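Long-range contacts in aminotransferase (Paracoccus denitrificans, PDB 4GRX), which probably transfers amino groups from amine or amino-acid donors to carbonyl acceptors with the help of pyridoxal phosphate, as a class III omega-aminotransferase: residues Q104-L108 against C342-L346; T418-L424 against K452-A456. All blocks are in the same frame, centred on the assembly; numbering follows the deposited sequence.

Contact 1: Q104-L108 against C342-L346; sequences QTVML and CAIAL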
ATOM      1  N   GLN A 104       3.327 -16.859 -11.893  1.00 51.93           N
ATOM      2  CA  GLN A 104       2.331 -16.959 -10.861  1.00 49.69           C
ATOM      3  C   GLN A 104       1.321 -15.809 -10.981  1.00 48.70           C
ATOM      4  O   GLN A 104       0.121 -15.990 -10.723  1.00 47.86           O
ATOM      5  CB  GLN A 104       3.053 -16.945  -9.517  1.00 48.20           C
ATOM      6  CG  GLN A 104       2.551 -17.964  -8.513  1.00 47.16           C
ATOM      7  CD  GLN A 104       2.847 -19.399  -8.891  1.00 48.88           C
ATOM      8  OE1 GLN A 104       3.876 -19.708  -9.502  1.00 50.35           O
ATOM      9  NE2 GLN A 104       1.943 -20.293  -8.511  1.00 48.59           N
ATOM     10  N   THR A 105       1.822 -14.641 -11.396  1.00 48.73           N
ATOM     11  CA  THR A 105       1.006 -13.458 -11.710  1.00 47.29           C
ATOM     12  C   THR A 105       0.056 -13.767 -12.867  1.00 47.50           C
ATOM     13  O   THR A 105      -1.161 -13.669 -12.726  1.00 46.34           O
ATOM     14  CB  THR A 105       1.887 -12.221 -12.063  1.00 48.42           C
ATOM     15  OG1 THR A 105       3.077 -12.202 -11.252  1.00 49.08           O
ATOM     16  CG2 THR A 105       1.117 -10.911 -11.857  1.00 46.58           C
ATOM     17  N   VAL A 106       0.620 -14.170 -13.998  1.00 49.31           N
ATOM     18  CA  VAL A 106      -0.167 -14.538 -15.169  1.00 50.81           C
ATOM     19  C   VAL A 106      -1.270 -15.529 -14.784  1.00 50.55           C
ATOM     20  O   VAL A 106      -2.378 -15.483 -15.330  1.00 51.42           O
ATOM     21  CB  VAL A 106       0.721 -15.102 -16.305  1.00 53.16           C
ATOM     22  CG1 VAL A 106      -0.101 -15.374 -17.554  1.00 54.59           C
ATOM     23  CG2 VAL A 106       1.863 -14.146 -16.633  1.00 53.61           C
ATOM     24  N   MET A 107      -0.976 -16.402 -13.824  1.00 49.73           N
ATOM     25  CA  MET A 107      -1.947 -17.394 -13.373  1.00 49.31           C
ATOM     26  C   MET A 107      -3.123 -16.800 -12.592  1.00 46.06           C
ATOM     27  O   MET A 107      -4.289 -17.048 -12.919  1.00 45.87           O
ATOM     28  CB  MET A 107      -1.257 -18.502 -12.579  1.00 51.19           C
ATOM     29  CG  MET A 107      -0.635 -19.596 -13.441  1.00 54.40           C
ATOM     30  SD  MET A 107       0.450 -20.626 -12.435  1.00 56.82           S
ATOM     31  CE  MET A 107       0.873 -21.927 -13.610  1.00 59.23           C
ATOM     32  N   LEU A 108      -2.818 -16.002 -11.572  1.00 43.65           N
ATOM     33  CA  LEU A 108      -3.874 -15.360 -10.780  1.00 41.08           C
ATOM     34  C   LEU A 108      -4.823 -14.468 -11.590  1.00 40.74           C
ATOM     35  O   LEU A 108      -6.047 -14.611 -11.472  1.00 40.46           O
ATOM     36  CB  LEU A 108      -3.304 -14.598  -9.594  1.00 39.02           C
ATOM     37  CG  LEU A 108      -4.393 -14.187  -8.604  1.00 37.11           C
ATOM     38  CD1 LEU A 108      -4.965 -15.394  -7.877  1.00 36.79           C
ATOM     39  CD2 LEU A 108      -3.841 -13.172  -7.625  1.00 35.36           C
ATOM     40  N   CYS A 342       0.786 -14.058  -5.248  1.00 40.05           N
ATOM     41  CA  CYS A 342      -0.101 -14.576  -6.271  1.00 40.54           C
ATOM     42  C   CYS A 342      -0.348 -16.062  -6.058  1.00 41.47           C
ATOM     43  O   CYS A 342      -1.500 -16.499  -6.080  1.00 40.82           O
ATOM     44  CB  CYS A 342       0.469 -14.310  -7.659  1.00 42.86           C
ATOM     45  SG  CYS A 342       0.338 -12.590  -8.202  1.00 42.17           S
ATOM     46  N   ALA A 343       0.729 -16.819  -5.832  1.00 43.16           N
ATOM     47  CA  ALA A 343       0.660 -18.232  -5.447  1.00 43.99           C
ATOM     48  C   ALA A 343      -0.296 -18.463  -4.292  1.00 41.76           C
ATOM     49  O   ALA A 343      -1.130 -19.374  -4.346  1.00 42.03           O
ATOM     50  CB  ALA A 343       2.038 -18.747  -5.068  1.00 46.03           C
ATOM     51  N   ILE A 344      -0.166 -17.632  -3.255  1.00 39.63           N
ATOM     52  CA  ILE A 344      -0.955 -17.768  -2.042  1.00 37.62           C
ATOM     53  C   ILE A 344      -2.439 -17.543  -2.327  1.00 35.91           C
ATOM     54  O   ILE A 344      -3.314 -18.271  -1.827  1.00 35.46           O
ATOM     55  CB  ILE A 344      -0.445 -16.806  -0.945  1.00 36.26           C
ATOM     56  CG1 ILE A 344       0.914 -17.296  -0.408  1.00 38.00           C
ATOM     57  CG2 ILE A 344      -1.479 -16.647   0.164  1.00 34.08           C
ATOM     58  CD1 ILE A 344       1.587 -16.367   0.584  1.00 37.25           C
ATOM     59  N   ALA A 345      -2.710 -16.537  -3.146  1.00 35.17           N
ATOM     60  CA  ALA A 345      -4.067 -16.205  -3.516  1.00 33.78           C
ATOM     61  C   ALA A 345      -4.709 -17.362  -4.297  1.00 35.13           C
ATOM     62  O   ALA A 345      -5.851 -17.731  -4.029  1.00 34.58           O
ATOM     63  CB  ALA A 345      -4.096 -14.908  -4.307  1.00 33.18           C
ATOM     64  N   LEU A 346      -3.973 -17.945  -5.236  1.00 37.16           N
ATOM     65  CA  LEU A 346      -4.452 -19.119  -5.950  1.00 38.91           C
ATOM     66  C   LEU A 346      -4.883 -20.190  -4.954  1.00 39.02           C
ATOM     67  O   LEU A 346      -6.019 -20.657  -4.995  1.00 38.86           O
ATOM     68  CB  LEU A 346      -3.374 -19.661  -6.889  1.00 41.63           C
ATOM     69  CG  LEU A 346      -3.102 -18.902  -8.199  1.00 42.48           C
ATOM     70  CD1 LEU A 346      -1.853 -19.451  -8.873  1.00 45.37           C
ATOM     71  CD2 LEU A 346      -4.290 -18.937  -9.156  1.00 42.58           C
TER
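Two helices of the large domain, 103-115 and 339-354, pack here through Gln104, Leu108, Cys342 and Leu346, in a contact that illustrates how small residues admit larger ones. The axes of the two short segments come within 8.9 Å and cross at 36°. Leu108 reaches across: with CG anti to the backbone N (chi1 -168°), its CD1 lies 3.7 Å from Ala345 CB and 3.8 Å from Leu346 CD2. The other branch of Leu346, CD1, meets Met107 CB at 3.9 Å. In the fold type I architecture of this family helix 103-115 borders strand 122-126, at one edge of the seven-stranded sheet, whose Tyr125 touches Thr105 and Leu108, while Met306 lies against Leu108 and Cys342. Cys342 SG rests 3.7 Å from Thr105 CA, while the Thr105 hydroxyl is engaged elsewhere, by Ser102 and the carbonyl of Gly337. Gln104 CG lies 3.6 Å from Ala343 CB, and the bend at chi2 (68°) turns the amide toward Leu346, with NE2 nearest its CD1. Replacing Gln104 by an alanine removes CG and the amide, which is likely to open a gap beside Ala343 and leave Leu346 CD1 with less cover. Trp19 of the second subunit packs on Met107.

Contact 2: T418-L424 against K452-A456; sequences TCTDLGL and KLEKA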
ATOM      1  N   THR A 418     -13.746  -6.438  28.169  1.00 31.67           N
ATOM      2  CA  THR A 418     -14.360  -7.544  28.890  0.82 32.37           C
ATOM      3  C   THR A 418     -14.319  -8.842  28.095  1.00 32.56           C
ATOM      4  O   THR A 418     -14.057  -9.885  28.651  1.00 33.52           O
ATOM      5  CB  THR A 418     -15.797  -7.211  29.315  0.82 32.67           C
ATOM      6  OG1 THR A 418     -15.772  -6.033  30.125  1.00 32.71           O
ATOM      7  CG2 THR A 418     -16.403  -8.340  30.119  1.00 33.54           C
ATOM      8  N   CYS A 419     -14.573  -8.775  26.792  1.00 32.65           N
ATOM      9  CA  CYS A 419     -14.485  -9.957  25.910  1.00 32.36           C
ATOM     10  C   CYS A 419     -13.091 -10.571  25.926  1.00 31.84           C
ATOM     11  O   CYS A 419     -12.935 -11.777  26.137  1.00 32.29           O
ATOM     12  CB  CYS A 419     -14.855  -9.587  24.475  1.00 32.11           C
ATOM     13  SG  CYS A 419     -16.624  -9.706  24.129  1.00 33.30           S
ATOM     14  N   THR A 420     -12.086  -9.728  25.696  1.00 30.49           N
ATOM     15  CA  THR A 420     -10.704 -10.143  25.791  1.00 29.97           C
ATOM     16  C   THR A 420     -10.433 -10.842  27.129  1.00 30.72           C
ATOM     17  O   THR A 420      -9.791 -11.873  27.153  1.00 31.21           O
ATOM     18  CB  THR A 420      -9.754  -8.949  25.530  1.00 29.04           C
ATOM     19  OG1 THR A 420      -9.914  -8.535  24.174  1.00 28.23           O
ATOM     20  CG2 THR A 420      -8.284  -9.323  25.737  1.00 28.86           C
ATOM     21  N   ASP A 421     -10.951 -10.308  28.229  1.00 31.12           N
ATOM     22  CA  ASP A 421     -10.670 -10.889  29.551  1.00 32.15           C
ATOM     23  C   ASP A 421     -11.261 -12.257  29.726  1.00 32.60           C
ATOM     24  O   ASP A 421     -10.777 -13.015  30.552  1.00 33.39           O
ATOM     25  CB  ASP A 421     -11.154  -9.992  30.688  1.00 32.98           C
ATOM     26  CG  ASP A 421     -10.304  -8.768  30.847  1.00 33.19           C
ATOM     27  OD1 ASP A 421      -9.109  -8.818  30.475  1.00 33.42           O
ATOM     28  OD2 ASP A 421     -10.827  -7.747  31.332  1.00 33.78           O
ATOM     29  N   LEU A 422     -12.296 -12.555  28.939  1.00 32.00           N
ATOM     30  CA  LEU A 422     -12.984 -13.852  28.951  1.00 32.63           C
ATOM     31  C   LEU A 422     -12.499 -14.793  27.844  1.00 32.57           C
ATOM     32  O   LEU A 422     -13.088 -15.852  27.618  1.00 33.11           O
ATOM     33  CB  LEU A 422     -14.485 -13.636  28.790  1.00 32.38           C
ATOM     34  CG  LEU A 422     -15.158 -12.843  29.903  1.00 32.65           C
ATOM     35  CD1 LEU A 422     -16.409 -12.158  29.368  1.00 32.19           C
ATOM     36  CD2 LEU A 422     -15.457 -13.731  31.106  1.00 33.68           C
ATOM     37  N   GLY A 423     -11.445 -14.387  27.139  1.00 31.86           N
ATOM     38  CA  GLY A 423     -10.880 -15.194  26.071  1.00 32.12           C
ATOM     39  C   GLY A 423     -11.592 -15.109  24.734  1.00 32.05           C
ATOM     40  O   GLY A 423     -11.607 -16.092  23.987  1.00 32.29           O
ATOM     41  N   LEU A 424     -12.166 -13.942  24.413  1.00 31.73           N
ATOM     42  CA  LEU A 424     -12.861 -13.752  23.128  1.00 31.77           C
ATOM     43  C   LEU A 424     -12.410 -12.471  22.463  1.00 31.15           C
ATOM     44  O   LEU A 424     -12.677 -11.387  22.973  1.00 31.76           O
ATOM     45  CB  LEU A 424     -14.405 -13.762  23.298  1.00 32.17           C
ATOM     46  CG  LEU A 424     -15.328 -13.299  22.140  1.00 31.43           C
ATOM     47  CD1 LEU A 424     -15.281 -14.260  20.971  1.00 31.42           C
ATOM     48  CD2 LEU A 424     -16.781 -13.097  22.557  1.00 31.73           C
ATOM     49  N   LYS A 452     -19.442 -16.593  25.464  1.00 38.03           N
ATOM     50  CA  LYS A 452     -18.484 -15.568  25.904  1.00 37.16           C
ATOM     51  C   LYS A 452     -19.007 -14.129  25.707  1.00 35.34           C
ATOM     52  O   LYS A 452     -18.916 -13.299  26.631  1.00 35.80           O
ATOM     53  CB  LYS A 452     -17.110 -15.781  25.254  1.00 36.68           C
ATOM     54  CG  LYS A 452     -16.383 -16.979  25.842  1.00 39.75           C
ATOM     55  CD  LYS A 452     -15.084 -17.294  25.127  1.00 40.51           C
ATOM     56  CE  LYS A 452     -14.298 -18.333  25.900  1.00 45.04           C
ATOM     57  NZ  LYS A 452     -12.926 -18.446  25.353  1.00 47.32           N
ATOM     58  N   LEU A 453     -19.574 -13.861  24.525  1.00 33.87           N
ATOM     59  CA  LEU A 453     -20.162 -12.563  24.217  1.00 33.23           C
ATOM     60  C   LEU A 453     -21.261 -12.176  25.198  1.00 34.54           C
ATOM     61  O   LEU A 453     -21.319 -11.041  25.643  1.00 34.33           O
ATOM     62  CB  LEU A 453     -20.701 -12.532  22.782  1.00 33.67           C
ATOM     63  CG  LEU A 453     -21.248 -11.192  22.267  1.00 34.54           C
ATOM     64  CD1 LEU A 453     -20.298 -10.034  22.558  1.00 33.60           C
ATOM     65  CD2 LEU A 453     -21.557 -11.271  20.784  1.00 36.63           C
ATOM     66  N   GLU A 454     -22.117 -13.129  25.534  1.00 37.02           N
ATOM     67  CA  GLU A 454     -23.263 -12.891  26.404  1.00 40.07           C
ATOM     68  C   GLU A 454     -22.866 -12.495  27.808  1.00 40.64           C
ATOM     69  O   GLU A 454     -23.463 -11.593  28.399  1.00 41.44           O
ATOM     70  CB  GLU A 454     -24.120 -14.142  26.493  1.00 44.45           C
ATOM     71  CG  GLU A 454     -24.788 -14.546  25.202  1.00 45.96           C
ATOM     72  CD  GLU A 454     -26.237 -14.876  25.439  1.00 52.60           C
ATOM     73  OE1 GLU A 454     -26.692 -15.971  25.015  1.00 56.29           O
ATOM     74  OE2 GLU A 454     -26.909 -14.033  26.078  1.00 54.82           O
ATOM     75  N   LYS A 455     -21.874 -13.202  28.343  1.00 41.23           N
ATOM     76  CA  LYS A 455     -21.337 -12.919  29.664  1.00 43.36           C
ATOM     77  C   LYS A 455     -20.792 -11.485  29.699  1.00 40.57           C
ATOM     78  O   LYS A 455     -21.161 -10.691  30.574  1.00 41.75           O
ATOM     79  CB  LYS A 455     -20.250 -13.937  30.016  1.00 45.64           C
ATOM     80  CG  LYS A 455     -20.066 -14.158  31.511  1.00 51.34           C
ATOM     81  CD  LYS A 455     -19.196 -15.376  31.801  1.00 55.61           C
ATOM     82  CE  LYS A 455     -19.669 -16.611  31.033  1.00 56.09           C
ATOM     83  NZ  LYS A 455     -19.128 -17.868  31.622  1.00 62.28           N
ATOM     84  N   ALA A 456     -19.946 -11.163  28.720  1.00 37.71           N
ATOM     85  CA  ALA A 456     -19.441  -9.806  28.514  1.00 36.08           C
ATOM     86  C   ALA A 456     -20.569  -8.777  28.510  1.00 35.42           C
ATOM     87  O   ALA A 456     -20.497  -7.783  29.234  1.00 35.80           O
ATOM     88  CB  ALA A 456     -18.636  -9.727  27.231  1.00 34.73           C
TER
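A Schellman motif closes helix 411-421, and Lys452 and Ala456 of helix 443-463 pack against that closing turn and the helix leading into it. Gly423, with a positive phi of 81°, reverses the chain; the bonds from Leu424 N to Cys419 O and from Gly423 N to Thr420 O define the motif, and Leu422 N is a further donor to Cys419 O. Lys452 runs its extended chain alongside the turn, its CE 3.3 Å from Leu422 O, and ends in a hydrogen bond from NZ to Gly423 O at 3.0 Å. The ammonium group sits well above the plane of that carbonyl, 54° out of it, with a C=O...N angle of 111°. Glu448 forms a salt bridge with the same NZ, so the lysine serves both its own helix and the turn; its charge would probably also be favourable close to the carbonyl end of helix 411-421. Beyond the turn, Leu424 begins the short strand 424-425, which lies parallel to strand 60-63, and Gly423 bonds to the backbone of Leu62. The capped helix thus passes directly into a small sheet that joins strands of the N-terminal part of the chain (43-63) to 424-425. Leu424 CD2 packs 4.0 Å from Leu453 CB. Ala456 is the meeting point of three side chains: its CB has Cys419 SG at 3.7 Å, Thr418 CG2 at 3.9 Å and Leu422 CD1 at 3.9 Å. The other branch of Leu422, CD2, passes the aliphatic part of Lys455, with 4.1 Å to its CD. Thr418 turns its hydroxyl back to the carbonyl of Arg414.

The two contacts follow one another along the chain, contact 1 closing before contact 2 opens, and their centres lie 39 Å apart, with the nearest atoms about 25 Å from each other. They share no helix and no sheet. Contact 1 pairs helices beside the seven-stranded sheet, whereas contact 2 joins helices 411-421 and 443-463 and includes the first residue of strand 424-425, at the edge of the four-stranded sheet. The chain between 104-108 and 342-346 carries Lys297, which holds the cofactor, together with Tyr162 and Tyr177 of the ligand pocket; Leu429 of that pocket comes between 418-424 and 452-456. The pocket therefore draws residues from both chain excursions.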